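Local coordinates for putative lipoprotein (Campylobacter jejuni subsp. jejuni, PDB 2G5G) that binds heme as a cofacial pair within a protein dimer, with tyrosine as an iron ligand, and probably serves in bacterial heme uptake, at residues A[62-67]-A[133-138]; A[112-117]-A[125-130]; A[206-211]-A[215-220]. One frame throughout, in Å; residues are numbered along the deposited sequence.

All three contacts gather around one part of the mixed sheet of this ChaN-type protein. Contact 2 (112-117 with 125-130) is nested in the loop that contact 1 (62-67 with 133-138) closes, and contact 3 (206-211 with 215-220) follows both along the chain. Their centres lie about 13 Å apart for contacts 1 and 2 and for contacts 1 and 3, and about 16 Å apart for contacts 2 and 3. Contact 1 joins helix 54-73 to the turn before edge strand 137-141, contact 2 a loop to helix 124-131, contact 3 helix 187-210 to strand 214-220. Phe-126 reaches Leu-218. The heme pocket is lined in part by helix 144-151 and by helix 187-210, whose far end makes contact 3.

Contact 1: residues A[62-67]-A[133-138]; sequences MIFNAL and SKSKIL
Phe-64 and two serines, Ser-133 and Ser-135, make the whole of this contact, and they meet by van der Waals touch at the rim of the ring. Phe-64 CZ lies 3.2 Å from Ser-133 OG, and Phe-64 CE2 comes within 3.3 Å of Ser-135 OG. Both oxygens sit at the ring edge, near its plane, where the slightly positive C-H groups suit an oxygen neighbour. Serine is apt at both positions because its short side chain brings a hydroxyl right up to the aromatic edge. With CG anti to the backbone N (chi1 176°), the phenyl group extends from helix 54-73 towards the chain entering edge strand 137-141. That chain follows helix 124-131, whose Phe-126 and Val-130 also pack on Phe-64, a layer of helices against the sheet in which a large flat hydrocarbon side chain fits well.

The polar interactions run alongside. Ser-133 OG accepts from Ser-135 N at 3.2 Å and 165°, an ST turn that bends the chain just before the strand, and it also bonds to the carbonyl of Val-130. Ser-135 is buried, and its OG is bonded to the carbonyl of Phe-78, at the start of strand 78-82.

Contact 2: residues A[112-117]-A[125-130]; sequences LNWDKV and QFVNVV
Val-127 presents its two methyl groups to two different residues, Leu-112 and Trp-114, and these touches make up the contact. CG1 of Val-127 meets CD1 of Leu-112 at 3.7 Å, the two side chains sliding past each other in opposite directions. CG2 of Val-127 approaches the six-membered ring of Trp-114 obliquely, 3.9 Å from CH2. The valine torsion (chi1 176°) sets CG1 anti to the backbone N and CG2 beside it, which splits the branches between the partners; a beta-branched residue suits a place where two methyls, held close to the helix backbone, touch two partners.

This buried side is apolar and close. Trp-114 also stacks edge-to-face with Trp-120, and its NE1 is bonded to the carbonyl of Trp-118, so the polar end of the indole is satisfied while its benzo carbons CH2 and CZ3 lie against the valine methyl. The other side of the loop is polar and more exposed. Asn-113, with positive phi, ends helix 108-111 in a Schellman motif. Asp-115 OD1 accepts from Val-117 N at 3.1 Å, an Asx turn, and pairs with Arg-144 as well.

No hydrogen bond crosses between 112-117 and 125-130. Their direct association therefore rests on apolar contact and shape, while polar bonds within the loop and to its surroundings set the course of the chain that delivers Leu-112 and Trp-114.

Contact 3: residues A[206-211]-A[215-220]; sequences DVLVHH and VLLLAG
A helix-to-strand connection on the mixed sheet of this ChaN-family protein brings the last turns of helix 187-210 over strand 214-220, and Leu-208 is the residue that reaches down onto it. Its two methyl groups divide the strand between them: Leu-208 CD2 lies 3.8 Å from Val-215 CG1 and 3.9 Å from Val-215 CG2, whereas Leu-208 CD1 meets Leu-217 CD2 at 4.0 Å. The leucine crosses both strand side chains at about a right angle. Its forked end straddles residues two apart, whose side chains emerge on the same face of the strand. With CG anti to the carbonyl carbon (chi1 -62°) and an extended chi2 of 174°, the fork is carried well away from the helix backbone. Leucine suits this place through its length and branched tip; Val-215 offers a compact, beta-branched surface well adapted to a strand.

Just beyond the helix, His-211 adds a second touch, its CD2 lying 4.0 Å from Val-215 CB in an oblique approach. The carbon side of the imidazole thus rests near the valine while NE2 is hydrogen-bonded to Asp-79, tying the chain after the helix to the neighbouring strand 78-82. At the helix end, Asp-206 O accepts from both the backbone N and ND1 of His-210, from opposite faces of its carbonyl plane; the bond from His-210 ND1 to Asp-206 O is 2.9 Å long and bent to 148°.

Leu-208 also touches Ala-81 and Val-44 on strands 78-82 and 44-49, which flank strand 214-220 and run parallel to it, and Ile-230 of helix 230-236. Aliphatic residues from a helix packed against alternate residues of a central parallel strand are typical of layered alpha/beta folds.

Contact 1: residues A[62-67]-A[133-138]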
loop_
_atom_site.group_PDB
_atom_site.type_symbol
_atom_site.label_atom_id
_atom_site.label_comp_id
_atom_site.label_asym_id
_atom_site.label_seq_id
_atom_site.Cartn_x
_atom_site.Cartn_y
_atom_site.Cartn_z
HETATM N N MSE A 62 -3.466 -28.340 19.004
HETATM C CA MSE A 62 -4.188 -29.566 19.305
HETATM C C MSE A 62 -4.388 -30.421 18.067
HETATM O O MSE A 62 -4.173 -31.644 18.095
HETATM C CB MSE A 62 -5.553 -29.240 19.923
HETATM C CG MSE A 62 -5.445 -28.604 21.310
HETATM SE SE MSE A 62 -7.235 -28.050 21.944
HETATM C CE MSE A 62 -8.197 -29.699 21.589
ATOM N N ILE A 63 -4.825 -29.783 16.984
ATOM C CA ILE A 63 -5.091 -30.515 15.733
ATOM C C ILE A 63 -3.735 -31.016 15.179
ATOM O O ILE A 63 -3.596 -32.187 14.858
ATOM C CB ILE A 63 -5.771 -29.613 14.690
ATOM C CG1 ILE A 63 -7.146 -29.154 15.186
ATOM C CG2 ILE A 63 -5.874 -30.366 13.308
ATOM C CD1 ILE A 63 -7.715 -27.945 14.382
ATOM N N PHE A 64 -2.758 -30.123 15.054
ATOM C CA PHE A 64 -1.442 -30.575 14.558
ATOM C C PHE A 64 -0.921 -31.774 15.363
ATOM O O PHE A 64 -0.569 -32.800 14.789
ATOM C CB PHE A 64 -0.407 -29.445 14.475
ATOM C CG PHE A 64 0.980 -29.907 14.048
ATOM C CD1 PHE A 64 1.989 -30.039 14.995
ATOM C CD2 PHE A 64 1.257 -30.259 12.722
ATOM C CE1 PHE A 64 3.260 -30.482 14.636
ATOM C CE2 PHE A 64 2.533 -30.716 12.353
ATOM C CZ PHE A 64 3.541 -30.814 13.311
ATOM N N ASN A 65 -0.890 -31.645 16.686
ATOM C CA ASN A 65 -0.368 -32.710 17.537
ATOM C C ASN A 65 -1.058 -34.033 17.278
ATOM O O ASN A 65 -0.392 -35.070 17.261
ATOM C CB ASN A 65 -0.514 -32.370 19.029
ATOM C CG ASN A 65 0.591 -31.450 19.565
ATOM O OD1 ASN A 65 1.546 -31.073 18.882
ATOM N ND2 ASN A 65 0.442 -31.084 20.816
ATOM N N ALA A 66 -2.390 -34.039 17.120
ATOM C CA ALA A 66 -3.076 -35.332 16.969
ATOM C C ALA A 66 -2.749 -35.959 15.608
ATOM O O ALA A 66 -2.616 -37.196 15.471
ATOM C CB ALA A 66 -4.592 -35.190 17.159
ATOM N N LEU A 67 -2.629 -35.111 14.593
ATOM C CA LEU A 67 -2.389 -35.630 13.248
ATOM C C LEU A 67 -0.942 -36.127 13.148
ATOM O O LEU A 67 -0.705 -37.176 12.578
ATOM C CB LEU A 67 -2.627 -34.540 12.208
ATOM C CG LEU A 67 -4.034 -33.959 12.006
ATOM C CD1 LEU A 67 -3.896 -32.684 11.172
ATOM C CD2 LEU A 67 -4.908 -34.918 11.281
ATOM N N SER A 133 8.972 -31.145 15.192
ATOM C CA SER A 133 8.435 -32.473 14.950
ATOM C C SER A 133 9.145 -33.000 13.710
ATOM O O SER A 133 10.132 -32.443 13.273
ATOM C CB SER A 133 6.913 -32.409 14.696
ATOM O OG SER A 133 6.640 -31.562 13.574
ATOM N N LYS A 134 8.602 -34.046 13.114
ATOM C CA LYS A 134 9.114 -34.577 11.861
ATOM C C LYS A 134 8.623 -33.826 10.615
ATOM O O LYS A 134 8.999 -34.173 9.484
ATOM C CB LYS A 134 8.747 -36.051 11.791
ATOM C CG LYS A 134 9.530 -36.887 12.806
ATOM C CD LYS A 134 9.070 -38.305 12.781
ATOM C CE LYS A 134 10.150 -39.175 13.373
ATOM N NZ LYS A 134 10.062 -40.583 12.910
ATOM N N SER A 135 7.786 -32.804 10.810
ATOM C CA SER A 135 7.259 -32.028 9.688
ATOM C C SER A 135 8.281 -31.093 9.086
ATOM O O SER A 135 9.110 -30.533 9.797
ATOM C CB SER A 135 6.060 -31.176 10.132
ATOM O OG SER A 135 4.989 -32.008 10.487
ATOM N N LYS A 136 8.203 -30.896 7.778
ATOM C CA LYS A 136 8.897 -29.783 7.165
ATOM C C LYS A 136 7.959 -28.576 7.001
ATOM O O LYS A 136 6.775 -28.718 6.629
ATOM C CB LYS A 136 9.510 -30.163 5.810
ATOM C CG LYS A 136 10.386 -29.062 5.218
ATOM C CD LYS A 136 11.367 -29.582 4.199
ATOM C CE LYS A 136 10.728 -29.607 2.843
ATOM N NZ LYS A 136 11.746 -29.912 1.790
ATOM N N ILE A 137 8.484 -27.390 7.277
ATOM C CA ILE A 137 7.726 -26.154 6.999
ATOM C C ILE A 137 7.891 -25.706 5.562
ATOM O O ILE A 137 9.026 -25.533 5.065
ATOM C CB ILE A 137 8.064 -25.000 8.012
ATOM C CG1 ILE A 137 7.572 -25.400 9.406
ATOM C CG2 ILE A 137 7.428 -23.677 7.563
ATOM C CD1 ILE A 137 7.953 -24.481 10.553
ATOM N N LEU A 138 6.758 -25.503 4.888
ATOM C CA LEU A 138 6.756 -25.013 3.522
ATOM C C LEU A 138 6.283 -23.552 3.464
ATOM O O LEU A 138 5.343 -23.183 4.173
ATOM C CB LEU A 138 5.842 -25.887 2.632
ATOM C CG LEU A 138 5.917 -27.415 2.764
ATOM C CD1 LEU A 138 4.792 -28.097 1.919
ATOM C CD2 LEU A 138 7.325 -27.949 2.367
#

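Contact 2: residues A[112-117]-A[125-130]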
loop_
_atom_site.group_PDB
_atom_site.type_symbol
_atom_site.label_atom_id
_atom_site.label_comp_id
_atom_site.label_asym_id
_atom_site.label_seq_id
_atom_site.Cartn_x
_atom_site.Cartn_y
_atom_site.Cartn_z
ATOM N N LEU A 112 14.175 -19.184 9.973
ATOM C CA LEU A 112 13.047 -19.254 9.048
ATOM C C LEU A 112 12.938 -17.980 8.249
ATOM O O LEU A 112 12.104 -17.870 7.354
ATOM C CB LEU A 112 11.731 -19.495 9.802
ATOM C CG LEU A 112 11.603 -20.732 10.687
ATOM C CD1 LEU A 112 10.302 -20.684 11.484
ATOM C CD2 LEU A 112 11.715 -22.017 9.866
ATOM N N ASN A 113 13.785 -17.007 8.570
ATOM C CA ASN A 113 13.649 -15.673 8.006
ATOM C C ASN A 113 12.220 -15.103 8.189
ATOM O O ASN A 113 11.649 -14.504 7.272
ATOM C CB ASN A 113 14.038 -15.687 6.527
ATOM C CG ASN A 113 14.379 -14.329 6.028
ATOM O OD1 ASN A 113 14.816 -13.483 6.801
ATOM N ND2 ASN A 113 14.178 -14.092 4.740
ATOM N N TRP A 114 11.658 -15.307 9.377
ATOM C CA TRP A 114 10.302 -14.865 9.681
ATOM C C TRP A 114 10.116 -13.422 9.266
ATOM O O TRP A 114 10.996 -12.590 9.514
ATOM C CB TRP A 114 10.011 -15.013 11.172
ATOM C CG TRP A 114 8.550 -14.957 11.480
ATOM C CD1 TRP A 114 7.851 -13.889 11.975
ATOM C CD2 TRP A 114 7.593 -16.012 11.299
ATOM N NE1 TRP A 114 6.524 -14.216 12.125
ATOM C CE2 TRP A 114 6.333 -15.508 11.706
ATOM C CE3 TRP A 114 7.676 -17.327 10.825
ATOM C CZ2 TRP A 114 5.171 -16.274 11.658
ATOM C CZ3 TRP A 114 6.515 -18.092 10.785
ATOM C CH2 TRP A 114 5.281 -17.563 11.203
ATOM N N ASP A 115 8.984 -13.136 8.622
ATOM C CA ASP A 115 8.612 -11.770 8.238
ATOM C C ASP A 115 7.838 -11.139 9.374
ATOM O O ASP A 115 6.890 -11.727 9.896
ATOM C CB ASP A 115 7.777 -11.747 6.952
ATOM C CG ASP A 115 7.674 -10.353 6.335
ATOM O OD1 ASP A 115 7.576 -9.364 7.097
ATOM O OD2 ASP A 115 7.681 -10.241 5.081
ATOM N N LYS A 116 8.242 -9.929 9.764
ATOM C CA LYS A 116 7.659 -9.320 10.955
ATOM C C LYS A 116 6.278 -8.695 10.746
ATOM O O LYS A 116 5.606 -8.372 11.725
ATOM C CB LYS A 116 8.640 -8.391 11.679
ATOM C CG LYS A 116 9.421 -9.114 12.794
ATOM C CD LYS A 116 10.297 -10.257 12.253
ATOM C CE LYS A 116 10.721 -11.213 13.349
ATOM N NZ LYS A 116 9.555 -11.911 13.987
ATOM N N VAL A 117 5.836 -8.581 9.489
ATOM C CA VAL A 117 4.404 -8.329 9.224
ATOM C C VAL A 117 3.477 -9.327 9.964
ATOM O O VAL A 117 2.325 -9.001 10.259
ATOM C CB VAL A 117 4.046 -8.223 7.702
ATOM C CG1 VAL A 117 4.894 -7.176 7.034
ATOM C CG2 VAL A 117 4.184 -9.550 6.976
ATOM N N GLN A 125 3.917 -20.474 19.306
ATOM C CA GLN A 125 3.516 -21.736 19.912
ATOM C C GLN A 125 3.345 -22.785 18.818
ATOM O O GLN A 125 3.893 -23.883 18.923
ATOM C CB GLN A 125 2.217 -21.579 20.721
ATOM C CG GLN A 125 1.824 -22.802 21.573
ATOM C CD GLN A 125 0.426 -22.679 22.186
ATOM O OE1 GLN A 125 -0.275 -21.674 21.985
ATOM N NE2 GLN A 125 0.016 -23.704 22.938
ATOM N N PHE A 126 2.594 -22.437 17.775
ATOM C CA PHE A 126 2.301 -23.392 16.703
ATOM C C PHE A 126 3.565 -23.730 15.900
ATOM O O PHE A 126 3.867 -24.918 15.664
ATOM C CB PHE A 126 1.231 -22.839 15.763
ATOM C CG PHE A 126 0.901 -23.758 14.600
ATOM C CD1 PHE A 126 0.278 -24.971 14.824
ATOM C CD2 PHE A 126 1.198 -23.381 13.291
ATOM C CE1 PHE A 126 -0.041 -25.813 13.757
ATOM C CE2 PHE A 126 0.860 -24.212 12.204
ATOM C CZ PHE A 126 0.249 -25.428 12.453
ATOM N N VAL A 127 4.287 -22.690 15.497
ATOM C CA VAL A 127 5.455 -22.871 14.644
ATOM C C VAL A 127 6.572 -23.650 15.370
ATOM O O VAL A 127 7.299 -24.402 14.729
ATOM C CB VAL A 127 5.983 -21.549 14.076
ATOM C CG1 VAL A 127 7.257 -21.785 13.287
ATOM C CG2 VAL A 127 4.953 -20.887 13.182
ATOM N N ASN A 128 6.678 -23.496 16.692
ATOM C CA ASN A 128 7.675 -24.238 17.465
ATOM C C ASN A 128 7.390 -25.702 17.482
ATOM O O ASN A 128 8.286 -26.492 17.198
ATOM C CB ASN A 128 7.842 -23.715 18.906
ATOM C CG ASN A 128 8.952 -22.695 19.024
ATOM O OD1 ASN A 128 8.833 -21.567 18.535
ATOM N ND2 ASN A 128 10.052 -23.089 19.666
ATOM N N VAL A 129 6.135 -26.057 17.787
ATOM C CA VAL A 129 5.689 -27.440 17.801
ATOM C C VAL A 129 5.849 -28.070 16.416
ATOM O O VAL A 129 6.257 -29.237 16.299
ATOM C CB VAL A 129 4.219 -27.582 18.292
ATOM C CG1 VAL A 129 3.793 -29.022 18.263
ATOM C CG2 VAL A 129 4.076 -27.060 19.710
ATOM N N VAL A 130 5.538 -27.295 15.379
ATOM C CA VAL A 130 5.671 -27.789 13.999
ATOM C C VAL A 130 7.146 -28.035 13.653
ATOM O O VAL A 130 7.531 -29.164 13.266
ATOM C CB VAL A 130 5.011 -26.854 12.972
ATOM C CG1 VAL A 130 5.368 -27.273 11.537
ATOM C CG2 VAL A 130 3.484 -26.894 13.156
#

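Contact 3: residues A[206-211]-A[215-220]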
loop_
_atom_site.group_PDB
_atom_site.type_symbol
_atom_site.label_atom_id
_atom_site.label_comp_id
_atom_site.label_asym_id
_atom_site.label_seq_id
_atom_site.Cartn_x
_atom_site.Cartn_y
_atom_site.Cartn_z
ATOM N N ASP A 206 -0.952 -23.770 -5.682
ATOM C CA ASP A 206 0.107 -24.346 -6.504
ATOM C C ASP A 206 1.015 -25.177 -5.579
ATOM O O ASP A 206 1.287 -26.347 -5.844
ATOM C CB ASP A 206 0.853 -23.186 -7.216
ATOM C CG ASP A 206 1.810 -23.643 -8.327
ATOM O OD1 ASP A 206 2.006 -24.843 -8.585
ATOM O OD2 ASP A 206 2.378 -22.753 -8.965
ATOM N N VAL A 207 1.398 -24.598 -4.450
ATOM C CA VAL A 207 2.290 -25.261 -3.483
ATOM C C VAL A 207 1.642 -26.570 -2.982
ATOM O O VAL A 207 2.316 -27.631 -2.881
ATOM C CB VAL A 207 2.691 -24.303 -2.305
ATOM C CG1 VAL A 207 3.433 -25.026 -1.180
ATOM C CG2 VAL A 207 3.508 -23.078 -2.823
ATOM N N LEU A 208 0.341 -26.514 -2.721
ATOM C CA LEU A 208 -0.345 -27.653 -2.087
ATOM C C LEU A 208 -0.578 -28.789 -3.087
ATOM O O LEU A 208 -0.396 -29.975 -2.782
ATOM C CB LEU A 208 -1.662 -27.180 -1.455
ATOM C CG LEU A 208 -1.520 -26.148 -0.328
ATOM C CD1 LEU A 208 -2.887 -25.633 0.135
ATOM C CD2 LEU A 208 -0.733 -26.745 0.880
ATOM N N VAL A 209 -0.934 -28.403 -4.296
ATOM C CA VAL A 209 -1.269 -29.324 -5.354
ATOM C C VAL A 209 -0.044 -30.151 -5.769
ATOM O O VAL A 209 -0.168 -31.337 -6.077
ATOM C CB VAL A 209 -1.816 -28.529 -6.545
ATOM C CG1 VAL A 209 -1.671 -29.298 -7.866
ATOM C CG2 VAL A 209 -3.277 -28.167 -6.276
ATOM N N HIS A 210 1.121 -29.513 -5.781
ATOM C CA HIS A 210 2.323 -30.203 -6.256
ATOM C C HIS A 210 3.125 -30.917 -5.191
ATOM O O HIS A 210 4.069 -31.630 -5.518
ATOM C CB HIS A 210 3.184 -29.269 -7.124
ATOM C CG HIS A 210 2.456 -28.818 -8.351
ATOM N ND1 HIS A 210 1.836 -27.587 -8.439
ATOM C CD2 HIS A 210 2.205 -29.455 -9.522
ATOM C CE1 HIS A 210 1.253 -27.479 -9.621
ATOM N NE2 HIS A 210 1.450 -28.601 -10.291
ATOM N N HIS A 211 2.742 -30.763 -3.929
ATOM C CA HIS A 211 3.521 -31.342 -2.849
ATOM C C HIS A 211 3.385 -32.871 -2.808
ATOM O O HIS A 211 2.288 -33.410 -2.973
ATOM C CB HIS A 211 3.141 -30.749 -1.494
ATOM C CG HIS A 211 4.179 -30.991 -0.454
ATOM N ND1 HIS A 211 5.491 -30.591 -0.617
ATOM C CD2 HIS A 211 4.116 -31.613 0.745
ATOM C CE1 HIS A 211 6.192 -30.968 0.439
ATOM N NE2 HIS A 211 5.383 -31.594 1.279
ATOM N N VAL A 215 -0.173 -32.818 3.616
ATOM C CA VAL A 215 0.184 -31.436 3.959
ATOM C C VAL A 215 -0.987 -30.739 4.612
ATOM O O VAL A 215 -2.152 -30.934 4.182
ATOM C CB VAL A 215 0.739 -30.640 2.726
ATOM C CG1 VAL A 215 -0.320 -30.502 1.576
ATOM C CG2 VAL A 215 1.299 -29.226 3.137
ATOM N N LEU A 216 -0.671 -29.965 5.661
ATOM C CA LEU A 216 -1.620 -29.029 6.265
ATOM C C LEU A 216 -1.196 -27.566 5.990
ATOM O O LEU A 216 -0.024 -27.193 6.216
ATOM C CB LEU A 216 -1.714 -29.264 7.779
ATOM C CG LEU A 216 -2.702 -28.331 8.530
ATOM C CD1 LEU A 216 -3.415 -29.029 9.643
ATOM C CD2 LEU A 216 -1.902 -27.169 9.065
ATOM N N LEU A 217 -2.149 -26.753 5.511
ATOM C CA LEU A 217 -1.965 -25.317 5.381
ATOM C C LEU A 217 -2.586 -24.578 6.565
ATOM O O LEU A 217 -3.726 -24.877 6.975
ATOM C CB LEU A 217 -2.579 -24.774 4.092
ATOM C CG LEU A 217 -2.534 -23.242 3.838
ATOM C CD1 LEU A 217 -1.176 -22.768 3.311
ATOM C CD2 LEU A 217 -3.633 -22.861 2.874
ATOM N N LEU A 218 -1.833 -23.629 7.111
ATOM C CA LEU A 218 -2.426 -22.625 8.003
ATOM C C LEU A 218 -2.488 -21.304 7.241
ATOM O O LEU A 218 -1.484 -20.842 6.695
ATOM C CB LEU A 218 -1.628 -22.461 9.313
ATOM C CG LEU A 218 -2.177 -21.407 10.292
ATOM C CD1 LEU A 218 -3.487 -21.911 10.900
ATOM C CD2 LEU A 218 -1.105 -21.078 11.394
ATOM N N ALA A 219 -3.680 -20.701 7.184
ATOM C CA ALA A 219 -3.901 -19.476 6.417
ATOM C C ALA A 219 -5.152 -18.795 6.979
ATOM O O ALA A 219 -5.870 -19.367 7.768
ATOM C CB ALA A 219 -4.098 -19.771 4.887
ATOM N N GLY A 220 -5.381 -17.549 6.598
ATOM C CA GLY A 220 -6.549 -16.850 7.114
ATOM C C GLY A 220 -7.794 -17.504 6.560
ATOM O O GLY A 220 -7.764 -18.106 5.481
#